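Local coordinates for protein atpase (Escherichia coli, PDB 1GL6) that probably acts as a nucleotide-driven, ring-helicase-like motor that couples plasmid DNA to a type IV secretion system during bacterial conjugation, at residues K37-A42 and R79-V84; H54-G59 and R337-L342; T61-S66 and L399-A404; K65-R70 and L419-F424. All coordinates share one frame; numbering follows the deposited sequence.

In the fold
Interactions 2, 3 and 4 gather around the nucleotide-binding loop, and interaction 1 lies at the other end of helix 65-78. Interaction 2 pairs two strands of the central sheet, one of which leads into the loop. Interactions 3 and 4 share K65 and S66, both touch GNP, and have centres about 10 Å apart; the backbone of L402 joins that of L419 through a probable hydrogen bond. Interactions 2 and 3, about 12 Å apart between centres, meet where K65 NZ is probably hydrogen-bonded to G59 O. Interaction 1 is farther from the pocket, yet V41 CG1 packs 3.8 Å from V340 CG2 of interaction 2, and A42 CA lies 3.8 Å from L419 CD2 of interaction 4.

Interaction 1 of 4, residues K37-A42 and R79-V84; sequences KQVTVA and RGDRMV
R79 reaches across to K37 and V39 with nearly its whole side chain. Its CB points toward 37-42, and with CG anti to the backbone N (chi1 -161°) the aliphatic part runs past K37 in the opposite direction. R79 CG lies 3.7 Å from K37 CB, and R79 CD, one step on, rests 3.4 Å from K37 O. A bend at chi3 (71°) then turns the guanidinium group. R79 NE donates to D81 OD1 at 3.3 Å, almost in the guanidinium plane and on the syn side of the carboxylate. R79 CZ is covered on one face by V39 CG1, 3.7 Å away. R79 NH1 gives the hydrogen bond across the contact, to K37 O at 3.3 Å with an angle of 150° at the hydrogen. R79 NH2 forms a salt bridge to D81 OD2 at 3.1 Å. The charges extend beyond the pair: E51 also takes NH2, and R279 takes D81 OD1, so the guanidinium is probably held firmly in its rotation. R79 follows directly on helix 65-78, and G80 comes next in a Schellman motif that leads into strand 82-88. V39 meanwhile packs on L72 and T75 of that helix and on W281 of strand 280-284.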
# COMPACT_ATOMS: atom_id res chain seq x y z
N LYS B 37 -28.30 -0.14 41.85
CA LYS B 37 -28.78 -1.23 41.00
C LYS B 37 -27.84 -1.25 39.80
O LYS B 37 -27.47 -0.19 39.28
CB LYS B 37 -30.20 -0.97 40.50
CG LYS B 37 -31.30 -1.22 41.51
CD LYS B 37 -32.69 -1.14 40.89
CE LYS B 37 -33.78 -1.35 41.95
NZ LYS B 37 -35.18 -1.31 41.41
N GLN B 38 -27.44 -2.43 39.38
CA GLN B 38 -26.55 -2.54 38.23
C GLN B 38 -27.12 -3.50 37.19
O GLN B 38 -28.05 -4.27 37.48
CB GLN B 38 -25.19 -3.08 38.65
CG GLN B 38 -24.42 -2.25 39.62
CD GLN B 38 -23.22 -3.00 40.14
OE1 GLN B 38 -23.36 -4.01 40.82
NE2 GLN B 38 -22.03 -2.52 39.82
N VAL B 39 -26.56 -3.44 35.99
CA VAL B 39 -26.95 -4.32 34.90
C VAL B 39 -25.87 -5.40 34.92
O VAL B 39 -24.80 -5.19 35.50
CB VAL B 39 -26.92 -3.60 33.54
CG1 VAL B 39 -28.01 -2.56 33.49
CG2 VAL B 39 -25.58 -2.96 33.33
N THR B 40 -26.13 -6.56 34.32
CA THR B 40 -25.11 -7.61 34.31
C THR B 40 -24.64 -8.02 32.93
O THR B 40 -25.41 -8.05 31.97
CB THR B 40 -25.58 -8.86 35.02
OG1 THR B 40 -26.79 -9.32 34.40
CG2 THR B 40 -25.79 -8.58 36.49
N VAL B 41 -23.35 -8.36 32.87
CA VAL B 41 -22.66 -8.80 31.66
C VAL B 41 -22.16 -10.23 31.89
O VAL B 41 -21.13 -10.43 32.52
CB VAL B 41 -21.43 -7.91 31.38
CG1 VAL B 41 -20.76 -8.35 30.11
CG2 VAL B 41 -21.84 -6.45 31.30
N ALA B 42 -22.89 -11.22 31.39
CA ALA B 42 -22.46 -12.61 31.57
C ALA B 42 -22.45 -13.00 33.04
O ALA B 42 -21.64 -13.82 33.48
CB ALA B 42 -21.08 -12.81 30.95
N ARG B 79 -34.13 -2.20 35.79
CA ARG B 79 -33.64 -1.00 36.46
C ARG B 79 -34.40 0.23 35.94
O ARG B 79 -34.25 1.33 36.46
CB ARG B 79 -32.14 -0.85 36.22
CG ARG B 79 -31.42 0.08 37.19
CD ARG B 79 -29.91 -0.00 36.98
NE ARG B 79 -29.50 0.62 35.73
CZ ARG B 79 -28.25 0.70 35.30
NH1 ARG B 79 -27.26 0.20 36.03
NH2 ARG B 79 -27.97 1.30 34.15
N GLY B 80 -35.21 0.02 34.90
CA GLY B 80 -35.98 1.11 34.34
C GLY B 80 -35.26 1.95 33.30
O GLY B 80 -35.64 3.10 33.06
N ASP B 81 -34.22 1.40 32.68
CA ASP B 81 -33.48 2.14 31.67
C ASP B 81 -34.25 2.09 30.36
O ASP B 81 -34.98 1.13 30.08
CB ASP B 81 -32.10 1.55 31.42
CG ASP B 81 -31.30 1.36 32.68
OD1 ASP B 81 -31.42 2.21 33.60
OD2 ASP B 81 -30.52 0.37 32.75
N ARG B 82 -34.08 3.13 29.56
CA ARG B 82 -34.72 3.20 28.26
C ARG B 82 -33.70 2.67 27.29
O ARG B 82 -32.51 2.64 27.59
CB ARG B 82 -35.06 4.64 27.90
CG ARG B 82 -36.22 5.22 28.68
CD ARG B 82 -36.57 6.59 28.14
NE ARG B 82 -37.27 6.53 26.86
CZ ARG B 82 -37.40 7.57 26.04
NH1 ARG B 82 -36.87 8.74 26.37
NH2 ARG B 82 -38.06 7.45 24.91
N MET B 83 -34.16 2.22 26.12
CA MET B 83 -33.23 1.72 25.12
C MET B 83 -33.74 1.62 23.70
O MET B 83 -34.94 1.53 23.45
CB MET B 83 -32.66 0.38 25.55
CG MET B 83 -33.66 -0.51 26.19
SD MET B 83 -32.85 -1.71 27.23
CE MET B 83 -33.05 -3.12 26.27
N VAL B 84 -32.78 1.69 22.79
CA VAL B 84 -33.01 1.59 21.36
C VAL B 84 -32.31 0.30 20.98
O VAL B 84 -31.11 0.13 21.23
CB VAL B 84 -32.34 2.77 20.62
CG1 VAL B 84 -32.54 2.63 19.12
CG2 VAL B 84 -32.90 4.08 21.12

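Interaction 2 of 4, residues H54-G59 and R337-L342; sequences HLLVNG and RSLVVL
Two neighbouring parallel strands of the central sheet of the P-loop NTPase fold, 55-58 and 338-341, pair here, L55 with S338 through N58 with V341. Their axes approach to 4.6 Å and differ in direction by 15°. Five backbone hydrogen bonds alternate along the pair: S338 N donates to H54 O, L56 N to S338 O (2.8 Å), V340 N to L56 O, N58 N to V340 O, and L342 N to N58 O (2.7 Å). The last is the straightest, with 176° at the hydrogen. CA-H...O contacts fill the gaps, among them L55 CA to S338 O at 3.4 Å. Strand 55-58 runs through G59 into the nucleotide-binding loop.

On one face of the sheet stand L55, V57, S338 and V340. The leucine branch CD1 of L55 slants across to V340 CG2 at 3.7 Å, brought there by CG standing opposite the backbone N (chi1 175°). Farther along, V57 CG1 meets L342 CD1 at 3.9 Å, and L342 CB lies over G59 CA. The other face carries L56, L339, N58 and V341, where L56 CD2 and L339 CD1 are 4.3 Å apart. S338 OG takes its hydrogen bond elsewhere, from A409 N. Helix 65-78 packs over the first face through L68 and L72, helix 349-359 over the second through M355, S358 and L359, and strand 308-314 pairs with the other edge of strand 55-58.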
# COMPACT_ATOMS: atom_id res chain seq x y z
N HIS B 54 -19.21 2.54 27.25
CA HIS B 54 -19.60 1.56 26.22
C HIS B 54 -18.97 0.19 26.33
O HIS B 54 -17.91 0.01 26.95
CB HIS B 54 -19.35 2.16 24.84
CG HIS B 54 -19.80 3.58 24.74
ND1 HIS B 54 -21.10 3.96 24.97
CD2 HIS B 54 -19.09 4.73 24.60
CE1 HIS B 54 -21.18 5.28 24.97
NE2 HIS B 54 -19.97 5.77 24.76
N LEU B 55 -19.66 -0.78 25.71
CA LEU B 55 -19.25 -2.18 25.72
C LEU B 55 -19.19 -2.82 24.34
O LEU B 55 -20.12 -2.70 23.55
CB LEU B 55 -20.23 -2.99 26.57
CG LEU B 55 -20.03 -4.51 26.60
CD1 LEU B 55 -18.86 -4.83 27.51
CD2 LEU B 55 -21.27 -5.20 27.09
N LEU B 56 -18.09 -3.51 24.06
CA LEU B 56 -17.89 -4.19 22.79
C LEU B 56 -17.88 -5.70 23.01
O LEU B 56 -17.08 -6.20 23.81
CB LEU B 56 -16.57 -3.74 22.17
CG LEU B 56 -16.33 -4.11 20.70
CD1 LEU B 56 -17.31 -3.36 19.82
CD2 LEU B 56 -14.90 -3.76 20.33
N VAL B 57 -18.76 -6.43 22.33
CA VAL B 57 -18.85 -7.88 22.48
C VAL B 57 -18.36 -8.60 21.21
O VAL B 57 -19.09 -8.71 20.23
CB VAL B 57 -20.31 -8.31 22.76
CG1 VAL B 57 -20.37 -9.79 23.11
CG2 VAL B 57 -20.90 -7.45 23.87
N ASN B 58 -17.13 -9.09 21.24
CA ASN B 58 -16.56 -9.75 20.07
C ASN B 58 -16.57 -11.26 20.17
O ASN B 58 -16.09 -11.82 21.14
CB ASN B 58 -15.12 -9.28 19.88
CG ASN B 58 -14.48 -9.87 18.64
OD1 ASN B 58 -14.67 -9.39 17.51
ND2 ASN B 58 -13.70 -10.94 18.83
N GLY B 59 -17.08 -11.93 19.14
CA GLY B 59 -17.12 -13.39 19.15
C GLY B 59 -17.68 -14.03 17.89
O GLY B 59 -18.50 -13.41 17.20
N ARG B 337 -14.68 1.29 25.89
CA ARG B 337 -13.79 1.04 27.01
C ARG B 337 -13.89 -0.38 27.58
O ARG B 337 -12.90 -0.93 28.08
CB ARG B 337 -14.08 2.06 28.11
CG ARG B 337 -13.95 3.51 27.66
CD ARG B 337 -12.54 3.81 27.22
NE ARG B 337 -11.56 3.54 28.28
CZ ARG B 337 -11.43 4.27 29.38
NH1 ARG B 337 -12.22 5.32 29.60
NH2 ARG B 337 -10.51 3.94 30.28
N SER B 338 -15.07 -0.96 27.48
CA SER B 338 -15.27 -2.31 28.00
C SER B 338 -15.37 -3.37 26.88
O SER B 338 -16.04 -3.15 25.87
CB SER B 338 -16.52 -2.32 28.88
OG SER B 338 -16.40 -1.36 29.93
N LEU B 339 -14.68 -4.50 27.07
CA LEU B 339 -14.63 -5.61 26.11
C LEU B 339 -15.04 -7.00 26.65
O LEU B 339 -14.74 -7.34 27.79
CB LEU B 339 -13.21 -5.73 25.53
CG LEU B 339 -12.81 -6.86 24.55
CD1 LEU B 339 -13.48 -6.60 23.22
CD2 LEU B 339 -11.28 -6.94 24.37
N VAL B 340 -15.71 -7.79 25.81
CA VAL B 340 -16.12 -9.16 26.15
C VAL B 340 -15.71 -10.03 24.96
O VAL B 340 -16.22 -9.83 23.86
CB VAL B 340 -17.64 -9.32 26.30
CG1 VAL B 340 -17.99 -10.78 26.55
CG2 VAL B 340 -18.15 -8.44 27.41
N VAL B 341 -14.79 -10.96 25.18
CA VAL B 341 -14.33 -11.84 24.11
C VAL B 341 -15.00 -13.22 24.22
O VAL B 341 -14.78 -13.94 25.19
CB VAL B 341 -12.79 -12.01 24.16
CG1 VAL B 341 -12.31 -12.86 22.98
CG2 VAL B 341 -12.13 -10.64 24.20
N LEU B 342 -15.79 -13.58 23.22
CA LEU B 342 -16.52 -14.84 23.23
C LEU B 342 -15.88 -16.03 22.51
O LEU B 342 -16.43 -17.14 22.49
CB LEU B 342 -17.94 -14.62 22.70
CG LEU B 342 -18.94 -13.88 23.58
CD1 LEU B 342 -20.20 -13.68 22.81
CD2 LEU B 342 -19.22 -14.66 24.84

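Interaction 3 of 4, residues T61-S66 and L399-A404; sequences TGTGKS and LPDLTA. With GNP (phosphoaminophosphonic acid-guanylate ester), chain I.
T63 and L402 join by a backbone bond where the Walker A loop (P-loop) runs into helix 65-78, with G64 at the N-cap. L402 N donates to T63 O at 2.9 Å. Beside it the packing is close: L402 CD2 lies 3.8 Å from G64 CA. Any CB on G64 would point toward that methyl, and the positive phi (124°) would also press it against the preceding carbonyl. On the phosphate side the loop amides grip the ligand, G62 N donating to GNP O1B at 2.7 Å and S66 N to GNP O2B at 3.1 Å.

The rim around D401 is looser. D401 OD1 sits 3.7 Å from T63 CG2, the two side chains crossing at about a right angle, and lies near G62 O without a hydrogen bond. R337 of a neighbouring subunit packs on both T63 and D401 there, and R304 of the same subunit binds GNP. An alanine in place of D401 lacks the carboxylate, and T63 CG2 and R337 of the neighbouring subunit would probably lose a packing partner at this boundary. L402 CD2 also reaches the ribose, 3.8 Å from GNP O4'.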
# COMPACT_ATOMS: atom_id res chain seq x y z
N THR B 61 -19.88 -16.56 15.41
CA THR B 61 -21.32 -16.73 15.42
C THR B 61 -21.75 -17.97 16.21
O THR B 61 -21.14 -19.04 16.09
CB THR B 61 -21.85 -16.82 13.98
OG1 THR B 61 -23.23 -17.20 14.00
CG2 THR B 61 -21.04 -17.81 13.20
N GLY B 62 -22.78 -17.79 17.05
CA GLY B 62 -23.30 -18.88 17.86
C GLY B 62 -22.66 -19.05 19.23
O GLY B 62 -22.97 -20.00 19.95
N THR B 63 -21.77 -18.13 19.59
CA THR B 63 -21.06 -18.19 20.86
C THR B 63 -21.82 -17.60 22.04
O THR B 63 -21.44 -17.81 23.18
CB THR B 63 -19.68 -17.49 20.78
OG1 THR B 63 -19.84 -16.14 20.33
CG2 THR B 63 -18.75 -18.25 19.83
N GLY B 64 -22.89 -16.86 21.78
CA GLY B 64 -23.66 -16.30 22.87
C GLY B 64 -23.85 -14.79 22.89
O GLY B 64 -24.28 -14.26 23.91
N LYS B 65 -23.54 -14.10 21.80
CA LYS B 65 -23.73 -12.66 21.80
C LYS B 65 -25.17 -12.38 22.18
O LYS B 65 -25.45 -11.48 22.96
CB LYS B 65 -23.42 -12.08 20.42
CG LYS B 65 -22.01 -12.38 19.96
CD LYS B 65 -21.35 -11.18 19.25
CE LYS B 65 -21.47 -11.26 17.75
NZ LYS B 65 -20.85 -12.49 17.19
N SER B 66 -26.09 -13.18 21.64
CA SER B 66 -27.52 -13.02 21.91
C SER B 66 -27.83 -13.18 23.38
O SER B 66 -28.40 -12.29 23.99
CB SER B 66 -28.33 -14.05 21.12
OG SER B 66 -28.20 -13.87 19.72
N LEU B 399 -12.20 -21.70 22.92
CA LEU B 399 -13.25 -21.49 23.92
C LEU B 399 -14.51 -22.21 23.48
O LEU B 399 -14.82 -22.26 22.28
CB LEU B 399 -13.57 -20.00 24.08
CG LEU B 399 -12.74 -19.08 24.95
CD1 LEU B 399 -13.30 -17.68 24.84
CD2 LEU B 399 -12.77 -19.56 26.38
N PRO B 400 -15.25 -22.79 24.43
CA PRO B 400 -16.49 -23.48 24.08
C PRO B 400 -17.54 -22.39 24.01
O PRO B 400 -17.25 -21.25 24.37
CB PRO B 400 -16.69 -24.41 25.26
CG PRO B 400 -16.16 -23.60 26.39
CD PRO B 400 -14.88 -23.05 25.84
N ASP B 401 -18.75 -22.72 23.54
CA ASP B 401 -19.82 -21.71 23.45
C ASP B 401 -20.28 -21.24 24.84
O ASP B 401 -20.06 -21.90 25.84
CB ASP B 401 -21.05 -22.25 22.68
CG ASP B 401 -20.81 -22.41 21.18
OD1 ASP B 401 -20.30 -21.48 20.53
OD2 ASP B 401 -21.17 -23.47 20.63
N LEU B 402 -20.91 -20.07 24.88
CA LEU B 402 -21.42 -19.51 26.12
C LEU B 402 -20.37 -19.37 27.21
O LEU B 402 -20.65 -19.59 28.38
CB LEU B 402 -22.60 -20.36 26.63
CG LEU B 402 -23.67 -20.63 25.57
CD1 LEU B 402 -24.68 -21.60 26.11
CD2 LEU B 402 -24.33 -19.32 25.15
N THR B 403 -19.15 -19.02 26.81
CA THR B 403 -18.05 -18.79 27.75
C THR B 403 -17.35 -17.54 27.26
O THR B 403 -17.07 -17.42 26.07
CB THR B 403 -17.06 -19.93 27.76
OG1 THR B 403 -17.72 -21.10 28.24
CG2 THR B 403 -15.89 -19.60 28.66
N ALA B 404 -17.06 -16.63 28.17
CA ALA B 404 -16.45 -15.38 27.74
C ALA B 404 -15.44 -14.79 28.71
O ALA B 404 -15.43 -15.13 29.88
CB ALA B 404 -17.55 -14.34 27.49
PG GNP I . -27.88 -17.65 16.83
O1G GNP I . -29.17 -17.32 16.15
O2G GNP I . -26.92 -18.29 15.84
O3G GNP I . -28.05 -18.53 18.02
N3B GNP I . -27.33 -16.06 17.28
PB GNP I . -25.89 -15.74 18.10
O1B GNP I . -24.74 -15.93 17.23
O2B GNP I . -26.04 -14.40 18.74
O3A GNP I . -25.87 -16.91 19.24
PA GNP I . -26.63 -17.05 20.58
O1A GNP I . -26.22 -16.02 21.53
O2A GNP I . -28.10 -17.18 20.23
O5' GNP I . -26.13 -18.37 21.10
C5' GNP I . -26.34 -19.60 20.40
C4' GNP I . -26.24 -20.75 21.34
O4' GNP I . -26.79 -20.57 22.59
C3' GNP I . -26.89 -22.03 20.75
O3' GNP I . -25.91 -22.85 20.08
C2' GNP I . -27.51 -22.73 21.98
O2' GNP I . -26.72 -23.73 22.53
C1' GNP I . -27.71 -21.58 22.93
N9 GNP I . -29.11 -21.06 22.89
C8 GNP I . -29.49 -19.72 22.42
N7 GNP I . -30.79 -19.54 22.51
C5 GNP I . -31.29 -20.83 23.06
C6 GNP I . -32.67 -21.23 23.38
O6 GNP I . -33.67 -20.63 23.28
N1 GNP I . -32.70 -22.53 23.88
C2 GNP I . -31.51 -23.24 24.00
N2 GNP I . -31.79 -24.53 24.53
N3 GNP I . -30.28 -22.97 23.75
C4 GNP I . -30.24 -21.69 23.26

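Interaction 4 of 4, residues K65-R70 and L419-F424; sequences KSVLLR and LEIKQF. With GNP (phosphoaminophosphonic acid-guanylate ester), chain I.
The CA atoms of V67 and I421 come to 6.0 Å where the opening turns of helix 65-78 pass the loop 419-424, whose I421 is the centre of an inverse gamma turn. V67 points toward the loop: CG1, anti to the backbone N (chi1 178°), meets E420 O and lies 3.9 Å from L419 CD2, while V67 CG2 faces I421 CG1 at 4.2 Å. At the next residue, L68 CB touches L419 CD1 at 4.0 Å. Farther along, R70 CD lies 3.6 Å from F424 CD1, an oblique approach, with the guanidinium and ring planes 69° apart; F424 is also met edge-to-face by Y74 and F96.

The helix start belongs to the P-loop. V67 N extends the loop's amide series with a hydrogen bond to GNP O1A (3.2 Å, 158°), and the R70 guanidinium turns an edge toward O2A. Loop 419-424 covers one side of the base through I421: its CG2 sits over guanine, 4.1 Å from GNP C4, and I421 CD1 is 3.4 Å from GNP C1'. A glycine in place of I421 is likely to uncover the guanine and leave V67 CG2 without its apolar neighbour on this loop. Q423 OE1 lies near N1 at the base's far edge.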
# COMPACT_ATOMS: atom_id res chain seq x y z
N LYS B 65 -23.54 -14.10 21.80
CA LYS B 65 -23.73 -12.66 21.80
C LYS B 65 -25.17 -12.38 22.18
O LYS B 65 -25.45 -11.48 22.96
CB LYS B 65 -23.42 -12.08 20.42
CG LYS B 65 -22.01 -12.38 19.96
CD LYS B 65 -21.35 -11.18 19.25
CE LYS B 65 -21.47 -11.26 17.75
NZ LYS B 65 -20.85 -12.49 17.19
N SER B 66 -26.09 -13.18 21.64
CA SER B 66 -27.52 -13.02 21.91
C SER B 66 -27.83 -13.18 23.38
O SER B 66 -28.40 -12.29 23.99
CB SER B 66 -28.33 -14.05 21.12
OG SER B 66 -28.20 -13.87 19.72
N VAL B 67 -27.46 -14.33 23.94
CA VAL B 67 -27.71 -14.61 25.34
C VAL B 67 -27.21 -13.47 26.22
O VAL B 67 -27.83 -13.12 27.22
CB VAL B 67 -27.00 -15.90 25.78
CG1 VAL B 67 -27.23 -16.13 27.26
CG2 VAL B 67 -27.54 -17.06 24.97
N LEU B 68 -26.09 -12.89 25.79
CA LEU B 68 -25.44 -11.80 26.51
C LEU B 68 -26.19 -10.48 26.36
O LEU B 68 -26.52 -9.83 27.35
CB LEU B 68 -24.00 -11.64 26.02
CG LEU B 68 -23.07 -10.79 26.89
CD1 LEU B 68 -21.65 -11.20 26.62
CD2 LEU B 68 -23.28 -9.30 26.64
N LEU B 69 -26.45 -10.08 25.12
CA LEU B 69 -27.16 -8.83 24.88
C LEU B 69 -28.57 -8.88 25.45
O LEU B 69 -29.10 -7.88 25.90
CB LEU B 69 -27.23 -8.53 23.37
CG LEU B 69 -26.11 -7.66 22.75
CD1 LEU B 69 -24.77 -8.39 22.74
CD2 LEU B 69 -26.50 -7.27 21.34
N ARG B 70 -29.17 -10.07 25.42
CA ARG B 70 -30.51 -10.27 25.92
C ARG B 70 -30.51 -10.06 27.43
O ARG B 70 -31.39 -9.40 27.99
CB ARG B 70 -30.98 -11.68 25.58
CG ARG B 70 -32.48 -11.88 25.51
CD ARG B 70 -32.83 -13.29 25.10
NE ARG B 70 -32.35 -13.60 23.76
CZ ARG B 70 -31.65 -14.69 23.46
NH1 ARG B 70 -31.34 -15.57 24.40
NH2 ARG B 70 -31.27 -14.91 22.20
N LEU B 419 -21.67 -18.07 30.40
CA LEU B 419 -22.91 -17.39 30.05
C LEU B 419 -24.07 -18.33 30.28
O LEU B 419 -24.07 -19.43 29.75
CB LEU B 419 -22.89 -17.00 28.57
CG LEU B 419 -22.74 -15.53 28.23
CD1 LEU B 419 -22.69 -15.35 26.74
CD2 LEU B 419 -23.91 -14.76 28.82
N GLU B 420 -25.06 -17.90 31.06
CA GLU B 420 -26.19 -18.78 31.29
C GLU B 420 -27.35 -18.38 30.39
O GLU B 420 -27.64 -17.20 30.23
CB GLU B 420 -26.60 -18.75 32.77
CG GLU B 420 -27.59 -17.67 33.15
CD GLU B 420 -28.14 -17.86 34.56
OE1 GLU B 420 -29.22 -17.30 34.86
OE2 GLU B 420 -27.48 -18.57 35.36
N ILE B 421 -27.97 -19.39 29.77
CA ILE B 421 -29.11 -19.20 28.87
C ILE B 421 -30.41 -19.04 29.64
O ILE B 421 -31.12 -20.02 29.85
CB ILE B 421 -29.31 -20.41 27.93
CG1 ILE B 421 -28.08 -20.64 27.07
CG2 ILE B 421 -30.53 -20.18 27.04
CD1 ILE B 421 -28.19 -21.91 26.26
N LYS B 422 -30.71 -17.83 30.08
CA LYS B 422 -31.96 -17.61 30.80
C LYS B 422 -33.05 -17.63 29.74
O LYS B 422 -32.82 -17.25 28.59
CB LYS B 422 -31.93 -16.27 31.54
CG LYS B 422 -33.13 -16.05 32.46
CD LYS B 422 -33.04 -14.73 33.23
CE LYS B 422 -34.05 -14.67 34.36
NZ LYS B 422 -35.43 -14.81 33.86
N GLN B 423 -34.25 -18.09 30.11
CA GLN B 423 -35.36 -18.15 29.18
C GLN B 423 -36.34 -17.01 29.42
O GLN B 423 -36.67 -16.69 30.56
CB GLN B 423 -36.09 -19.49 29.29
CG GLN B 423 -35.31 -20.70 28.76
CD GLN B 423 -35.09 -20.67 27.25
OE1 GLN B 423 -34.49 -21.57 26.67
NE2 GLN B 423 -35.58 -19.61 26.61
N PHE B 424 -36.79 -16.39 28.33
CA PHE B 424 -37.74 -15.29 28.40
C PHE B 424 -39.00 -15.62 27.62
O PHE B 424 -38.92 -16.03 26.47
CB PHE B 424 -37.13 -14.01 27.85
CG PHE B 424 -35.82 -13.67 28.45
CD1 PHE B 424 -34.65 -14.26 27.99
CD2 PHE B 424 -35.74 -12.77 29.51
CE1 PHE B 424 -33.43 -13.96 28.58
CE2 PHE B 424 -34.53 -12.46 30.10
CZ PHE B 424 -33.37 -13.06 29.64
PG GNP I . -27.88 -17.65 16.83
O1G GNP I . -29.17 -17.32 16.15
O2G GNP I . -26.92 -18.29 15.84
O3G GNP I . -28.05 -18.53 18.02
N3B GNP I . -27.33 -16.06 17.28
PB GNP I . -25.89 -15.74 18.10
O1B GNP I . -24.74 -15.93 17.23
O2B GNP I . -26.04 -14.40 18.74
O3A GNP I . -25.87 -16.91 19.24
PA GNP I . -26.63 -17.05 20.58
O1A GNP I . -26.22 -16.02 21.53
O2A GNP I . -28.10 -17.18 20.23
O5' GNP I . -26.13 -18.37 21.10
C5' GNP I . -26.34 -19.60 20.40
C4' GNP I . -26.24 -20.75 21.34
O4' GNP I . -26.79 -20.57 22.59
C3' GNP I . -26.89 -22.03 20.75
O3' GNP I . -25.91 -22.85 20.08
C2' GNP I . -27.51 -22.73 21.98
O2' GNP I . -26.72 -23.73 22.53
C1' GNP I . -27.71 -21.58 22.93
N9 GNP I . -29.11 -21.06 22.89
C8 GNP I . -29.49 -19.72 22.42
N7 GNP I . -30.79 -19.54 22.51
C5 GNP I . -31.29 -20.83 23.06
C6 GNP I . -32.67 -21.23 23.38
O6 GNP I . -33.67 -20.63 23.28
N1 GNP I . -32.70 -22.53 23.88
C2 GNP I . -31.51 -23.24 24.00
N2 GNP I . -31.79 -24.53 24.53
N3 GNP I . -30.28 -22.97 23.75
C4 GNP I . -30.24 -21.69 23.26